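Local coordinates for protein chitinase (Chromobacterium violaceum, PDB 4TXG) that probably binds chitin and hydrolyses its glycosidic bonds, as expected of a secreted family 18 glycoside hydrolase, at residues H192-G195 against L199-N202; V457-P462 against A589-A594. All blocks are in the same frame, centred on the assembly; numbering follows the deposited sequence.

Interaction 1: H192-G195 against L199-N202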
ATOM      1  N   HIS A 192      10.686  12.104   6.942  1.00  8.58           N
ATOM      2  CA  HIS A 192       9.865  13.091   6.254  1.00  8.73           C
ATOM      3  C   HIS A 192      10.715  13.809   5.220  1.00 10.12           C
ATOM      4  O   HIS A 192      11.924  13.601   5.150  1.00  8.14           O
ATOM      5  CB  HIS A 192       9.267  14.097   7.241  1.00  8.38           C
ATOM      6  CG  HIS A 192      10.293  14.889   7.989  1.00 10.67           C
ATOM      7  ND1 HIS A 192      10.789  14.499   9.213  1.00 12.50           N
ATOM      8  CD2 HIS A 192      10.911  16.060   7.686  1.00 10.05           C
ATOM      9  CE1 HIS A 192      11.679  15.387   9.631  1.00 13.25           C
ATOM     10  NE2 HIS A 192      11.762  16.347   8.725  1.00 13.16           N
ATOM     11  N   VAL A 193      10.064  14.631   4.407  1.00  9.62           N
ATOM     12  CA  VAL A 193      10.748  15.501   3.463  1.00  8.08           C
ATOM     13  C   VAL A 193      10.964  16.849   4.130  1.00 12.67           C
ATOM     14  O   VAL A 193       9.993  17.516   4.499  1.00 13.67           O
ATOM     15  CB  VAL A 193       9.928  15.678   2.179  1.00  8.39           C
ATOM     16  CG1 VAL A 193      10.642  16.634   1.214  1.00 10.21           C
ATOM     17  CG2 VAL A 193       9.679  14.325   1.540  1.00  9.94           C
ATOM     18  N   ASP A 194      12.215  17.254   4.320  1.00  9.85           N
ATOM     19  CA  ASP A 194      12.440  18.460   5.106  1.00 11.72           C
ATOM     20  C   ASP A 194      12.392  19.711   4.223  1.00 14.66           C
ATOM     21  O   ASP A 194      12.085  19.631   3.036  1.00 13.77           O
ATOM     22  CB  ASP A 194      13.754  18.379   5.921  1.00 13.55           C
ATOM     23  CG  ASP A 194      15.029  18.456   5.080  1.00 15.38           C
ATOM     24  OD1 ASP A 194      15.017  18.891   3.911  1.00 13.19           O
ATOM     25  OD2 ASP A 194      16.090  18.102   5.637  1.00 17.64           O
ATOM     26  N   GLY A 195      12.667  20.861   4.830  1.00 15.76           N
ATOM     27  CA  GLY A 195      12.578  22.147   4.150  1.00 18.23           C
ATOM     28  C   GLY A 195      13.547  22.331   2.996  1.00 21.83           C
ATOM     29  O   GLY A 195      13.401  23.258   2.193  1.00 23.84           O
ATOM     30  N   LEU A 199      15.410  13.818   2.499  1.00  9.60           N
ATOM     31  CA  LEU A 199      14.921  12.795   3.412  1.00 10.01           C
ATOM     32  C   LEU A 199      15.507  13.052   4.813  1.00 13.04           C
ATOM     33  O   LEU A 199      16.713  13.223   4.958  1.00 13.71           O
ATOM     34  CB  LEU A 199      15.311  11.413   2.868  1.00 10.96           C
ATOM     35  CG  LEU A 199      14.706  10.158   3.503  1.00 13.08           C
ATOM     36  CD1 LEU A 199      14.814   9.003   2.528  1.00 14.54           C
ATOM     37  CD2 LEU A 199      15.410   9.817   4.814  1.00 13.62           C
ATOM     38  N   SER A 200      14.666  13.079   5.847  1.00 10.58           N
ATOM     39  CA  SER A 200      15.159  13.414   7.187  1.00  9.16           C
ATOM     40  C   SER A 200      14.460  12.647   8.300  1.00  8.49           C
ATOM     41  O   SER A 200      13.260  12.410   8.230  1.00  9.62           O
ATOM     42  CB  SER A 200      15.001  14.921   7.448  1.00 12.94           C
ATOM     43  OG  SER A 200      15.426  15.268   8.765  1.00 14.40           O
ATOM     44  N   VAL A 201      15.217  12.279   9.330  1.00  9.80           N
ATOM     45  CA  VAL A 201      14.627  11.804  10.579  1.00 11.23           C
ATOM     46  C   VAL A 201      15.110  12.693  11.728  1.00 10.40           C
ATOM     47  O   VAL A 201      15.129  12.263  12.882  1.00 14.54           O
ATOM     48  CB  VAL A 201      14.989  10.315  10.881  1.00 11.39           C
ATOM     49  CG1 VAL A 201      14.292   9.359   9.888  1.00 14.11           C
ATOM     50  CG2 VAL A 201      16.499  10.107  10.875  1.00 10.94           C
ATOM     51  N   ASN A 202      15.494  13.930  11.404  1.00  8.53           N
ATOM     52  CA  ASN A 202      16.075  14.844  12.388  1.00 11.74           C
ATOM     53  C   ASN A 202      17.251  14.196  13.105  1.00 12.23           C
ATOM     54  O   ASN A 202      17.374  14.298  14.326  1.00 11.48           O
ATOM     55  CB  ASN A 202      15.040  15.293  13.423  1.00 12.75           C
ATOM     56  CG  ASN A 202      14.134  16.375  12.898  1.00 17.21           C
ATOM     57  OD1 ASN A 202      14.516  17.546  12.840  1.00 21.54           O
ATOM     58  ND2 ASN A 202      12.932  15.993  12.510  1.00 12.65           N
TER
HETATM   59  O   HOH W   1      15.767  17.923   8.569  1.00 22.77           O
HETATM   60  O   HOH W   2      18.101  15.951   5.782  1.00 26.87           O
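His192 and Ser200 face each other as an antiparallel hydrogen-bonded pair: His192 N donates to Ser200 O over 2.9 Å, and Ser200 N returns a bond to His192 O, also 2.9 Å. Their side chains share one face of the ladder. With chi1 at 61°, His192 CG sits between its own N and carbonyl carbon, which lays the imidazole beneath the partner strand. Ser200 CB then rests over the ring, 4.1 Å from the His192 ring centroid, a CH-pi contact. Asn202 comes to the rim instead: its ND2 lies 3.2 Å from His192 CE1, near the ring plane, with the amide turned 41° against the imidazole. This is a beta hairpin at the C-terminal end of the second strand of the GH18 TIM barrel, and its other face carries Val193 and Leu199, which pack on Phe293 of helix 287-304. Ser200 OG accepts from Asn202 N at 3.0 Å, an ST turn that brings Asn202 round toward the histidine. A water links the same hydroxyl to Asp194, lying 2.7 Å from Ser200 OG and donating to Asp194 OD2. The other carboxylate oxygen, OD1, takes the backbone N-H groups of Ser196 and Lys198, tying down the turn between the two segments. Farther out, Tyr261 brings its ring against His192, the two planes about 20° apart.

Interaction 2: V457-P462 against A589-A594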
ATOM      1  N   VAL A 457       3.339  -7.635  -5.261  1.00  5.94           N
ATOM      2  CA  VAL A 457       2.260  -7.053  -4.461  1.00  7.73           C
ATOM      3  C   VAL A 457       2.212  -7.685  -3.069  1.00  9.04           C
ATOM      4  O   VAL A 457       2.244  -8.909  -2.950  1.00  8.35           O
ATOM      5  CB  VAL A 457       0.878  -7.250  -5.134  1.00  7.44           C
ATOM      6  CG1 VAL A 457      -0.226  -6.607  -4.299  1.00  7.92           C
ATOM      7  CG2 VAL A 457       0.880  -6.668  -6.556  1.00  9.11           C
ATOM      8  N   ASN A 458       2.137  -6.859  -2.030  1.00  5.69           N
ATOM      9  CA  ASN A 458       1.898  -7.353  -0.669  1.00  6.15           C
ATOM     10  C   ASN A 458       0.679  -6.654  -0.089  1.00  6.65           C
ATOM     11  O   ASN A 458       0.522  -5.448  -0.254  1.00  6.59           O
ATOM     12  CB  ASN A 458       3.117  -7.122   0.217  1.00  7.10           C
ATOM     13  CG  ASN A 458       4.403  -7.552  -0.466  1.00 10.39           C
ATOM     14  OD1 ASN A 458       4.733  -8.730  -0.516  1.00  8.66           O
ATOM     15  ND2 ASN A 458       5.107  -6.595  -1.034  1.00 12.88           N
ATOM     16  N   MET A 459      -0.185  -7.404   0.584  1.00  5.88           N
ATOM     17  CA  MET A 459      -1.415  -6.817   1.103  1.00  5.98           C
ATOM     18  C   MET A 459      -1.295  -6.498   2.589  1.00  7.72           C
ATOM     19  O   MET A 459      -0.784  -7.311   3.364  1.00  7.61           O
ATOM     20  CB  MET A 459      -2.593  -7.765   0.854  1.00  8.85           C
ATOM     21  CG  MET A 459      -2.785  -8.102  -0.623  1.00  8.79           C
ATOM     22  SD  MET A 459      -2.850  -6.677  -1.723  1.00  8.26           S
ATOM     23  CE  MET A 459      -4.310  -5.829  -1.117  1.00  7.58           C
ATOM     24  N   GLY A 460      -1.775  -5.319   2.984  1.00  8.98           N
ATOM     25  CA  GLY A 460      -1.674  -4.893   4.372  1.00  8.36           C
ATOM     26  C   GLY A 460      -2.811  -5.383   5.258  1.00  7.51           C
ATOM     27  O   GLY A 460      -3.951  -5.492   4.819  1.00  7.89           O
ATOM     28  N   VAL A 461      -2.488  -5.661   6.518  1.00  5.13           N
ATOM     29  CA  VAL A 461      -3.489  -5.948   7.540  1.00  5.21           C
ATOM     30  C   VAL A 461      -3.182  -5.102   8.775  1.00  7.45           C
ATOM     31  O   VAL A 461      -2.016  -4.741   9.010  1.00  7.97           O
ATOM     32  CB  VAL A 461      -3.506  -7.440   7.944  1.00  8.73           C
ATOM     33  CG1 VAL A 461      -3.853  -8.320   6.751  1.00  9.35           C
ATOM     34  CG2 VAL A 461      -2.167  -7.851   8.565  1.00  8.74           C
ATOM     35  N   PRO A 462      -4.217  -4.768   9.562  1.00  7.49           N
ATOM     36  CA  PRO A 462      -4.011  -3.935  10.750  1.00  8.90           C
ATOM     37  C   PRO A 462      -3.797  -4.747  12.021  1.00  9.04           C
ATOM     38  O   PRO A 462      -4.457  -5.767  12.202  1.00  8.44           O
ATOM     39  CB  PRO A 462      -5.323  -3.156  10.847  1.00  8.44           C
ATOM     40  CG  PRO A 462      -6.345  -4.163  10.378  1.00  7.18           C
ATOM     41  CD  PRO A 462      -5.656  -4.957   9.279  1.00  7.86           C
ATOM     42  N   ALA A 589      -4.476 -15.270   5.207  1.00  6.99           N
ATOM     43  CA  ALA A 589      -3.259 -15.997   4.872  1.00  8.21           C
ATOM     44  C   ALA A 589      -3.544 -17.094   3.851  1.00  9.00           C
ATOM     45  O   ALA A 589      -2.732 -17.339   2.958  1.00  8.11           O
ATOM     46  CB  ALA A 589      -2.624 -16.589   6.128  1.00  9.79           C
ATOM     47  N   ALA A 590      -4.691 -17.757   3.975  1.00  7.06           N
ATOM     48  CA  ALA A 590      -5.058 -18.779   2.999  1.00  8.95           C
ATOM     49  C   ALA A 590      -5.225 -18.147   1.623  1.00  7.11           C
ATOM     50  O   ALA A 590      -4.792 -18.706   0.612  1.00  7.50           O
ATOM     51  CB  ALA A 590      -6.341 -19.500   3.417  1.00  8.92           C
ATOM     52  N   TRP A 591      -5.845 -16.970   1.609  1.00  6.77           N
ATOM     53  CA  TRP A 591      -6.094 -16.218   0.382  1.00  6.56           C
ATOM     54  C   TRP A 591      -4.781 -15.765  -0.276  1.00  6.36           C
ATOM     55  O   TRP A 591      -4.646 -15.800  -1.497  1.00  6.81           O
ATOM     56  CB  TRP A 591      -7.008 -15.029   0.706  1.00  6.32           C
ATOM     57  CG  TRP A 591      -7.276 -14.074  -0.433  1.00  8.34           C
ATOM     58  CD1 TRP A 591      -8.311 -14.112  -1.315  1.00  9.22           C
ATOM     59  CD2 TRP A 591      -6.485 -12.933  -0.781  1.00  6.31           C
ATOM     60  NE1 TRP A 591      -8.215 -13.052  -2.202  1.00  7.32           N
ATOM     61  CE2 TRP A 591      -7.099 -12.321  -1.894  1.00  6.12           C
ATOM     62  CE3 TRP A 591      -5.322 -12.365  -0.249  1.00  6.50           C
ATOM     63  CZ2 TRP A 591      -6.580 -11.174  -2.492  1.00  7.71           C
ATOM     64  CZ3 TRP A 591      -4.809 -11.224  -0.844  1.00  8.43           C
ATOM     65  CH2 TRP A 591      -5.436 -10.644  -1.957  1.00  8.37           C
ATOM     66  N   ILE A 592      -3.821 -15.348   0.547  1.00  6.70           N
ATOM     67  CA  ILE A 592      -2.483 -14.979   0.081  1.00  6.10           C
ATOM     68  C   ILE A 592      -1.817 -16.159  -0.614  1.00  6.73           C
ATOM     69  O   ILE A 592      -1.282 -16.031  -1.725  1.00  8.37           O
ATOM     70  CB  ILE A 592      -1.573 -14.506   1.265  1.00  6.00           C
ATOM     71  CG1 ILE A 592      -2.039 -13.149   1.805  1.00 11.03           C
ATOM     72  CG2 ILE A 592      -0.107 -14.452   0.844  1.00  6.43           C
ATOM     73  CD1 ILE A 592      -1.759 -11.974   0.869  1.00 13.43           C
ATOM     74  N   ASP A 593      -1.842 -17.317   0.041  1.00  6.74           N
ATOM     75  CA  ASP A 593      -1.153 -18.476  -0.505  1.00  9.03           C
ATOM     76  C   ASP A 593      -1.830 -18.977  -1.771  1.00 11.34           C
ATOM     77  O   ASP A 593      -1.161 -19.314  -2.736  1.00 11.14           O
ATOM     78  CB  ASP A 593      -1.076 -19.606   0.522  1.00 10.98           C
ATOM     79  CG  ASP A 593       0.325 -19.773   1.120  1.00 13.63           C
ATOM     80  OD1 ASP A 593       1.318 -19.271   0.536  1.00 11.06           O
ATOM     81  OD2 ASP A 593       0.432 -20.419   2.188  1.00 14.10           O
ATOM     82  N   ALA A 594      -3.158 -19.001  -1.772  1.00  8.89           N
ATOM     83  CA  ALA A 594      -3.898 -19.527  -2.916  1.00 10.67           C
ATOM     84  C   ALA A 594      -3.745 -18.653  -4.164  1.00 13.32           C
ATOM     85  O   ALA A 594      -3.725 -19.163  -5.285  1.00 14.92           O
ATOM     86  CB  ALA A 594      -5.381 -19.694  -2.552  1.00 13.41           C
TER
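Met459 lays its CG against the outer edge of the Trp591 indole, 3.7 Å from CZ3 and 3.9 Å from CH2 of that residue, close to the ring plane. The contact belongs to the methylene: beyond it the thioether chain bends at both chi2 (-51°) and chi3 (-62°), which turns SD and CE away from the indole. Ile592 adds a second, looser touch, with its CD1 4.3 Å from Met459 CG. The same methyl sits 3.6 Å from Trp591 CZ3, so two consecutive helix residues meet the methionine together. Trp591 reaches inward because its CG stands anti to the backbone N (chi1 175°), sending the six-membered ring from the helix down toward the strand. The rotation of the indole is fixed from outside by a hydrogen bond from NE1 to Asp442 and by Tyr445, which meets the ring edge-to-face; both belong to helix 441-448, and Tyr445 also touches Met459. On the strand side, the backbone of Met459 bonds to Gly599 and Met601 of strand 599-603, whose Val600 meets Ile592. The neighbouring parallel strands 457-462 and 599-603 and helix 582-594 make a beta-alpha-beta crossover with a long insertion between the first strand and the helix, and this buried apolar layer lies between helix and sheet, as in the (beta/alpha)8 TIM barrel of family 18 chitinases.

From the N terminus, strand 155-161 opens the barrel and strand 185-193 follows it; at the end of the latter, interaction 1 closes a short loop of three residues, folding strand 199-200 back as a hairpin. The chain then builds the next barrel strands before interaction 2 begins at 457-462, the seventh. That contact closes a far longer loop, 126 residues, which includes a separate antiparallel sheet formed by 466-468, 556-560, 565-570 and 575-578. The two loops run in series, neither enclosing nor crossing the other. Their centres lie 31 Å apart, yet both reach the same barrel sheet: interaction 1 adds a short hairpin strand at the C-terminal end of strand 185-193, while interaction 2 joins the sheet to helix 582-594.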